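Local coordinates for protein Rv3303c-lpdA (Mycobacterium tuberculosis, PDB 1XDI) that can probably reduce quinones such as menadione with NADH or NADPH, using one bound FAD per subunit of a homotetramer, at residues 110-122 against 130-143. Residues are numbered along the deposited sequence; the frame is centred on the assembly and turned at random.
With FAD (flavin-adenine dinucleotide), chain C.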
loop_
_atom_site.group_PDB
_atom_site.type_symbol
_atom_site.label_atom_id
_atom_site.label_comp_id
_atom_site.label_asym_id
_atom_site.label_seq_id
_atom_site.Cartn_x
_atom_site.Cartn_y
_atom_site.Cartn_z
ATOM N N VAL A 110 13.657 -24.322 -24.358
ATOM C CA VAL A 110 12.314 -24.783 -24.635
ATOM C C VAL A 110 12.397 -25.590 -25.922
ATOM O O VAL A 110 13.064 -25.178 -26.857
ATOM C CB VAL A 110 11.366 -23.565 -24.778
ATOM C CG1 VAL A 110 10.018 -23.984 -25.292
ATOM C CG2 VAL A 110 11.210 -22.896 -23.420
ATOM N N GLN A 111 11.761 -26.762 -25.939
ATOM C CA GLN A 111 11.693 -27.660 -27.137
ATOM C C GLN A 111 10.529 -27.260 -28.040
ATOM O O GLN A 111 9.379 -27.589 -27.752
ATOM C CB GLN A 111 11.477 -29.136 -26.723
ATOM C CG GLN A 111 12.531 -29.635 -25.715
ATOM C CD GLN A 111 13.920 -29.191 -26.114
ATOM O OE1 GLN A 111 14.462 -29.650 -27.140
ATOM N NE2 GLN A 111 14.497 -28.264 -25.350
ATOM N N VAL A 112 10.821 -26.537 -29.121
ATOM C CA VAL A 112 9.780 -26.107 -30.051
ATOM C C VAL A 112 9.583 -27.190 -31.096
ATOM O O VAL A 112 10.571 -27.655 -31.668
ATOM C CB VAL A 112 10.193 -24.873 -30.778
ATOM C CG1 VAL A 112 9.055 -24.369 -31.566
ATOM C CG2 VAL A 112 10.618 -23.845 -29.812
ATOM N N ILE A 113 8.333 -27.610 -31.321
ATOM C CA ILE A 113 7.997 -28.619 -32.339
ATOM C C ILE A 113 6.970 -28.075 -33.323
ATOM O O ILE A 113 5.796 -27.967 -33.007
ATOM C CB ILE A 113 7.346 -29.892 -31.749
ATOM C CG1 ILE A 113 8.365 -30.734 -30.992
ATOM C CG2 ILE A 113 6.698 -30.713 -32.878
ATOM C CD1 ILE A 113 7.806 -32.056 -30.562
ATOM N N ALA A 114 7.405 -27.778 -34.532
ATOM C CA ALA A 114 6.505 -27.254 -35.567
ATOM C C ALA A 114 5.522 -28.339 -36.001
ATOM O O ALA A 114 5.924 -29.339 -36.615
ATOM C CB ALA A 114 7.336 -26.753 -36.779
ATOM N N GLY A 115 4.238 -28.131 -35.705
ATOM C CA GLY A 115 3.230 -29.111 -36.037
ATOM C C GLY A 115 1.916 -28.792 -35.375
ATOM O O GLY A 115 1.767 -27.790 -34.706
ATOM N N ARG A 116 0.938 -29.650 -35.568
ATOM C CA ARG A 116 -0.381 -29.438 -35.011
ATOM C C ARG A 116 -0.469 -30.515 -33.917
ATOM O O ARG A 116 -0.135 -31.703 -34.156
ATOM C CB ARG A 116 -1.420 -29.661 -36.107
ATOM C CG ARG A 116 -2.813 -29.151 -35.793
ATOM C CD ARG A 116 -3.896 -29.895 -36.563
ATOM N NE ARG A 116 -4.304 -31.112 -35.823
ATOM C CZ ARG A 116 -4.233 -32.384 -36.273
ATOM N NH1 ARG A 116 -3.763 -32.678 -37.494
ATOM N NH2 ARG A 116 -4.637 -33.380 -35.483
ATOM N N GLY A 117 -0.872 -30.113 -32.712
ATOM C CA GLY A 117 -0.945 -31.069 -31.641
ATOM C C GLY A 117 -2.364 -31.439 -31.265
ATOM O O GLY A 117 -3.307 -30.665 -31.480
ATOM N N GLU A 118 -2.536 -32.633 -30.699
ATOM C CA GLU A 118 -3.853 -33.035 -30.264
ATOM C C GLU A 118 -3.738 -34.017 -29.100
ATOM O O GLU A 118 -2.726 -34.704 -28.964
ATOM C CB GLU A 118 -4.608 -33.612 -31.452
ATOM C CG GLU A 118 -5.067 -35.010 -31.303
ATOM C CD GLU A 118 -5.298 -35.677 -32.636
ATOM O OE1 GLU A 118 -4.327 -35.797 -33.412
ATOM O OE2 GLU A 118 -6.451 -36.084 -32.900
ATOM N N LEU A 119 -4.766 -34.028 -28.244
ATOM C CA LEU A 119 -4.870 -34.918 -27.082
ATOM C C LEU A 119 -5.272 -36.321 -27.513
ATOM O O LEU A 119 -6.237 -36.470 -28.271
ATOM C CB LEU A 119 -5.941 -34.405 -26.118
ATOM C CG LEU A 119 -5.490 -33.445 -25.050
ATOM C CD1 LEU A 119 -6.567 -32.457 -24.850
ATOM C CD2 LEU A 119 -5.193 -34.181 -23.785
ATOM N N ILE A 120 -4.547 -37.351 -27.057
ATOM C CA ILE A 120 -4.927 -38.714 -27.418
ATOM C C ILE A 120 -5.107 -39.657 -26.230
ATOM O O ILE A 120 -4.993 -40.871 -26.399
ATOM C CB ILE A 120 -3.931 -39.370 -28.385
ATOM C CG1 ILE A 120 -2.568 -39.527 -27.716
ATOM C CG2 ILE A 120 -3.800 -38.561 -29.653
ATOM C CD1 ILE A 120 -1.487 -40.182 -28.665
ATOM N N ASP A 121 -5.410 -39.119 -25.050
ATOM C CA ASP A 121 -5.609 -39.931 -23.840
ATOM C C ASP A 121 -6.440 -41.199 -23.984
ATOM O O ASP A 121 -7.545 -41.191 -24.531
ATOM C CB ASP A 121 -6.244 -39.103 -22.743
ATOM C CG ASP A 121 -5.341 -38.016 -22.246
ATOM O OD1 ASP A 121 -4.564 -37.477 -23.067
ATOM O OD2 ASP A 121 -5.419 -37.695 -21.041
ATOM N N SER A 122 -5.903 -42.275 -23.430
ATOM C CA SER A 122 -6.516 -43.592 -23.452
ATOM C C SER A 122 -7.991 -43.621 -22.995
ATOM O O SER A 122 -8.884 -43.997 -23.767
ATOM C CB SER A 122 -5.683 -44.505 -22.573
ATOM O OG SER A 122 -5.820 -45.854 -22.972
ATOM N N ARG A 130 -1.626 -37.198 -22.609
ATOM C CA ARG A 130 -0.844 -37.603 -23.742
ATOM C C ARG A 130 -1.240 -36.790 -24.976
ATOM O O ARG A 130 -2.415 -36.705 -25.355
ATOM C CB ARG A 130 -1.052 -39.096 -23.975
ATOM C CG ARG A 130 0.225 -39.818 -24.311
ATOM C CD ARG A 130 0.054 -41.284 -24.667
ATOM N NE ARG A 130 1.120 -41.553 -25.626
ATOM C CZ ARG A 130 2.238 -42.223 -25.348
ATOM N NH1 ARG A 130 2.418 -42.739 -24.124
ATOM N NH2 ARG A 130 3.220 -42.295 -26.262
ATOM N N ILE A 131 -0.239 -36.190 -25.610
ATOM C CA ILE A 131 -0.456 -35.357 -26.785
ATOM C C ILE A 131 0.281 -35.860 -28.004
ATOM O O ILE A 131 1.344 -36.450 -27.870
ATOM C CB ILE A 131 -0.042 -33.954 -26.481
ATOM C CG1 ILE A 131 -1.037 -33.400 -25.453
ATOM C CG2 ILE A 131 0.070 -33.154 -27.765
ATOM C CD1 ILE A 131 -0.519 -32.213 -24.684
ATOM N N LYS A 132 -0.294 -35.643 -29.192
ATOM C CA LYS A 132 0.314 -36.092 -30.447
ATOM C C LYS A 132 0.589 -34.903 -31.322
ATOM O O LYS A 132 -0.294 -34.069 -31.497
ATOM C CB LYS A 132 -0.636 -37.049 -31.186
ATOM C CG LYS A 132 -0.306 -37.239 -32.667
ATOM C CD LYS A 132 -0.991 -38.456 -33.264
ATOM C CE LYS A 132 -2.463 -38.214 -33.604
ATOM N NZ LYS A 132 -3.121 -39.468 -34.094
ATOM N N ALA A 133 1.788 -34.804 -31.884
ATOM C CA ALA A 133 2.088 -33.653 -32.753
ATOM C C ALA A 133 2.148 -34.164 -34.160
ATOM O O ALA A 133 2.798 -35.155 -34.414
ATOM C CB ALA A 133 3.430 -33.015 -32.373
ATOM N N THR A 134 1.454 -33.523 -35.081
ATOM C CA THR A 134 1.535 -33.999 -36.454
ATOM C C THR A 134 2.214 -32.944 -37.250
ATOM O O THR A 134 1.776 -31.799 -37.285
ATOM C CB THR A 134 0.198 -34.223 -37.124
ATOM O OG1 THR A 134 -0.558 -35.231 -36.440
ATOM C CG2 THR A 134 0.455 -34.680 -38.507
ATOM N N ALA A 135 3.293 -33.341 -37.900
ATOM C CA ALA A 135 4.089 -32.424 -38.712
ATOM C C ALA A 135 3.421 -32.150 -40.056
ATOM O O ALA A 135 2.450 -32.805 -40.404
ATOM C CB ALA A 135 5.445 -33.026 -38.932
ATOM N N ALA A 136 3.927 -31.180 -40.809
ATOM C CA ALA A 136 3.354 -30.923 -42.135
ATOM C C ALA A 136 3.857 -32.043 -43.063
ATOM O O ALA A 136 3.303 -32.276 -44.123
ATOM C CB ALA A 136 3.764 -29.534 -42.661
ATOM N N ASP A 137 4.895 -32.751 -42.606
ATOM C CA ASP A 137 5.510 -33.891 -43.312
ATOM C C ASP A 137 4.658 -35.142 -43.130
ATOM O O ASP A 137 4.989 -36.204 -43.664
ATOM C CB ASP A 137 6.910 -34.203 -42.746
ATOM C CG ASP A 137 7.547 -32.995 -42.024
ATOM O OD1 ASP A 137 7.752 -31.905 -42.648
ATOM O OD2 ASP A 137 7.847 -33.136 -40.814
ATOM N N GLY A 138 3.567 -35.025 -42.376
ATOM C CA GLY A 138 2.723 -36.172 -42.125
ATOM C C GLY A 138 3.237 -36.946 -40.920
ATOM O O GLY A 138 2.484 -37.657 -40.269
ATOM N N SER A 139 4.519 -36.770 -40.609
ATOM C CA SER A 139 5.182 -37.437 -39.481
ATOM C C SER A 139 4.457 -37.250 -38.146
ATOM O O SER A 139 3.563 -36.398 -38.029
ATOM C CB SER A 139 6.599 -36.909 -39.367
ATOM O OG SER A 139 6.730 -35.749 -40.162
ATOM N N THR A 140 4.802 -38.047 -37.139
ATOM C CA THR A 140 4.122 -37.848 -35.860
ATOM C C THR A 140 4.917 -38.287 -34.659
ATOM O O THR A 140 5.556 -39.316 -34.684
ATOM C CB THR A 140 2.709 -38.561 -35.758
ATOM O OG1 THR A 140 2.882 -39.981 -35.750
ATOM C CG2 THR A 140 1.776 -38.149 -36.902
ATOM N N SER A 141 4.876 -37.490 -33.608
ATOM C CA SER A 141 5.532 -37.843 -32.383
ATOM C C SER A 141 4.465 -37.819 -31.258
ATOM O O SER A 141 3.447 -37.125 -31.389
ATOM C CB SER A 141 6.671 -36.861 -32.127
ATOM O OG SER A 141 6.231 -35.515 -32.126
ATOM N N GLU A 142 4.639 -38.596 -30.188
ATOM C CA GLU A 142 3.665 -38.592 -29.084
ATOM C C GLU A 142 4.378 -38.011 -27.864
ATOM O O GLU A 142 5.577 -38.172 -27.732
ATOM C CB GLU A 142 3.121 -40.020 -28.825
ATOM C CG GLU A 142 1.857 -40.299 -29.641
ATOM C CD GLU A 142 1.398 -41.775 -29.745
ATOM O OE1 GLU A 142 1.331 -42.516 -28.726
ATOM O OE2 GLU A 142 1.059 -42.175 -30.890
ATOM N N HIS A 143 3.662 -37.300 -26.993
ATOM C CA HIS A 143 4.272 -36.653 -25.813
ATOM C C HIS A 143 3.455 -36.735 -24.496
ATOM O O HIS A 143 2.244 -36.508 -24.489
ATOM C CB HIS A 143 4.534 -35.167 -26.153
ATOM C CG HIS A 143 5.411 -34.955 -27.349
ATOM N ND1 HIS A 143 6.676 -34.410 -27.253
ATOM C CD2 HIS A 143 5.198 -35.185 -28.669
ATOM C CE1 HIS A 143 7.200 -34.309 -28.461
ATOM N NE2 HIS A 143 6.326 -34.774 -29.339
HETATM P PA FAD C . -2.701 -16.797 -31.579
HETATM O O1A FAD C . -3.868 -16.656 -32.548
HETATM O O2A FAD C . -1.733 -15.617 -31.507
HETATM O O5B FAD C . -1.976 -18.062 -32.024
HETATM C C5B FAD C . -2.210 -19.402 -31.586
HETATM C C4B FAD C . -1.272 -20.127 -32.527
HETATM O O4B FAD C . -1.249 -21.511 -32.289
HETATM C C3B FAD C . -1.529 -19.992 -34.123
HETATM O O3B FAD C . -0.749 -18.973 -34.751
HETATM C C2B FAD C . -1.274 -21.314 -34.676
HETATM O O2B FAD C . -0.072 -21.535 -35.417
HETATM C C1B FAD C . -1.261 -22.258 -33.500
HETATM N N9A FAD C . -2.207 -23.302 -33.481
HETATM C C8A FAD C . -3.559 -23.383 -33.747
HETATM N N7A FAD C . -4.048 -24.590 -33.621
HETATM C C5A FAD C . -2.977 -25.350 -33.254
HETATM C C6A FAD C . -2.795 -26.713 -32.967
HETATM N N6A FAD C . -3.780 -27.587 -33.014
HETATM N N1A FAD C . -1.530 -27.142 -32.623
HETATM C C2A FAD C . -0.490 -26.295 -32.559
HETATM N N3A FAD C . -0.582 -24.936 -32.825
HETATM C C4A FAD C . -1.931 -24.599 -33.176
HETATM N N1 FAD C . -4.403 -7.688 -29.549
HETATM C C2 FAD C . -3.745 -6.717 -28.847
HETATM O O2 FAD C . -3.445 -6.871 -27.647
HETATM N N3 FAD C . -3.410 -5.546 -29.489
HETATM C C4 FAD C . -3.666 -5.247 -30.798
HETATM O O4 FAD C . -3.307 -4.162 -31.253
HETATM C C4X FAD C . -4.310 -6.195 -31.476
HETATM N N5 FAD C . -4.577 -5.908 -32.844
HETATM C C5X FAD C . -5.259 -6.918 -33.571
HETATM C C6 FAD C . -5.548 -6.730 -34.940
HETATM C C7 FAD C . -6.231 -7.703 -35.718
HETATM C C7M FAD C . -6.511 -7.444 -37.219
HETATM C C8 FAD C . -6.646 -8.902 -35.067
HETATM C C8M FAD C . -7.401 -10.002 -35.794
HETATM C C9 FAD C . -6.367 -9.124 -33.750
HETATM C C9A FAD C . -5.675 -8.196 -32.980
HETATM N N10 FAD C . -5.331 -8.381 -31.557
HETATM C C10 FAD C . -4.669 -7.421 -30.845
HETATM C "C1'" FAD C . -5.692 -9.623 -30.987
HETATM C "C2'" FAD C . -4.548 -10.535 -30.654
HETATM O "O2'" FAD C . -3.744 -10.743 -31.867
HETATM C "C3'" FAD C . -5.003 -11.870 -30.134
HETATM O "O3'" FAD C . -5.614 -11.667 -28.886
HETATM C "C4'" FAD C . -3.895 -12.863 -29.845
HETATM O "O4'" FAD C . -3.320 -13.073 -31.189
HETATM C "C5'" FAD C . -4.268 -14.204 -29.437
HETATM O "O5'" FAD C . -3.090 -14.928 -29.117
HETATM P P FAD C . -3.064 -16.456 -28.800
HETATM O O1P FAD C . -1.724 -16.720 -28.424
HETATM O O2P FAD C . -4.130 -16.908 -27.879
HETATM O O3P FAD C . -3.395 -17.025 -30.195
#
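Ile120 lies across the side chains of strand 130-134 and its neighbour 140-143: its CG2 meets Lys132, its CG1-CD1 arm Arg130 and Glu142. Ile120 CG2 packs on Lys132 CB at 3.8 Å, while CG1, set between the backbone N and the carbonyl carbon (chi1 64°), carries CD1 over to the CG and carboxylate carbon of Glu142, crossing that side chain at about a right angle. CD1 also sits at the edge of the Arg130 guanidinium, which forms salt bridges with Glu144 and with Glu142 OE1, the latter with weak hydrogen bonds. The Ile120 backbone takes part too, its N giving a nearly straight hydrogen bond of 2.8 Å to Arg130 O. One residue on, Asp121 OD1 accepts Arg130 N at 3.0 Å from above the carboxylate plane, and Asp121 OD2 is hydrogen-bonded to His129 ND1.

From there strands 116-119 and 130-134 run antiparallel, paired Glu118 with Lys132 and Arg116 with Thr134, in the small three-stranded sheet that accompanies the Rossmann-type FAD-binding fold of this flavoprotein family. Lys132 lies alongside Glu118, pointing the same way; a bend at chi3 (79°) leaves NZ 3.9 Å from Glu118 OE1, a long salt bridge. The same OE1 meets Arg116 NH2 at 3.2 Å, with Glu118 CD at the edge of the guanidinium, in its plane, so one oxygen lies between two cationic groups. On the other face Ala133 CB meets Ile113 CG2, and Ile131 packs against Val6, Leu8 and Ile34 of the parallel sheet. Between the two pairs, Gly117 turns its N to the adenine, hydrogen-bonding FAD N1A at 3.0 Å.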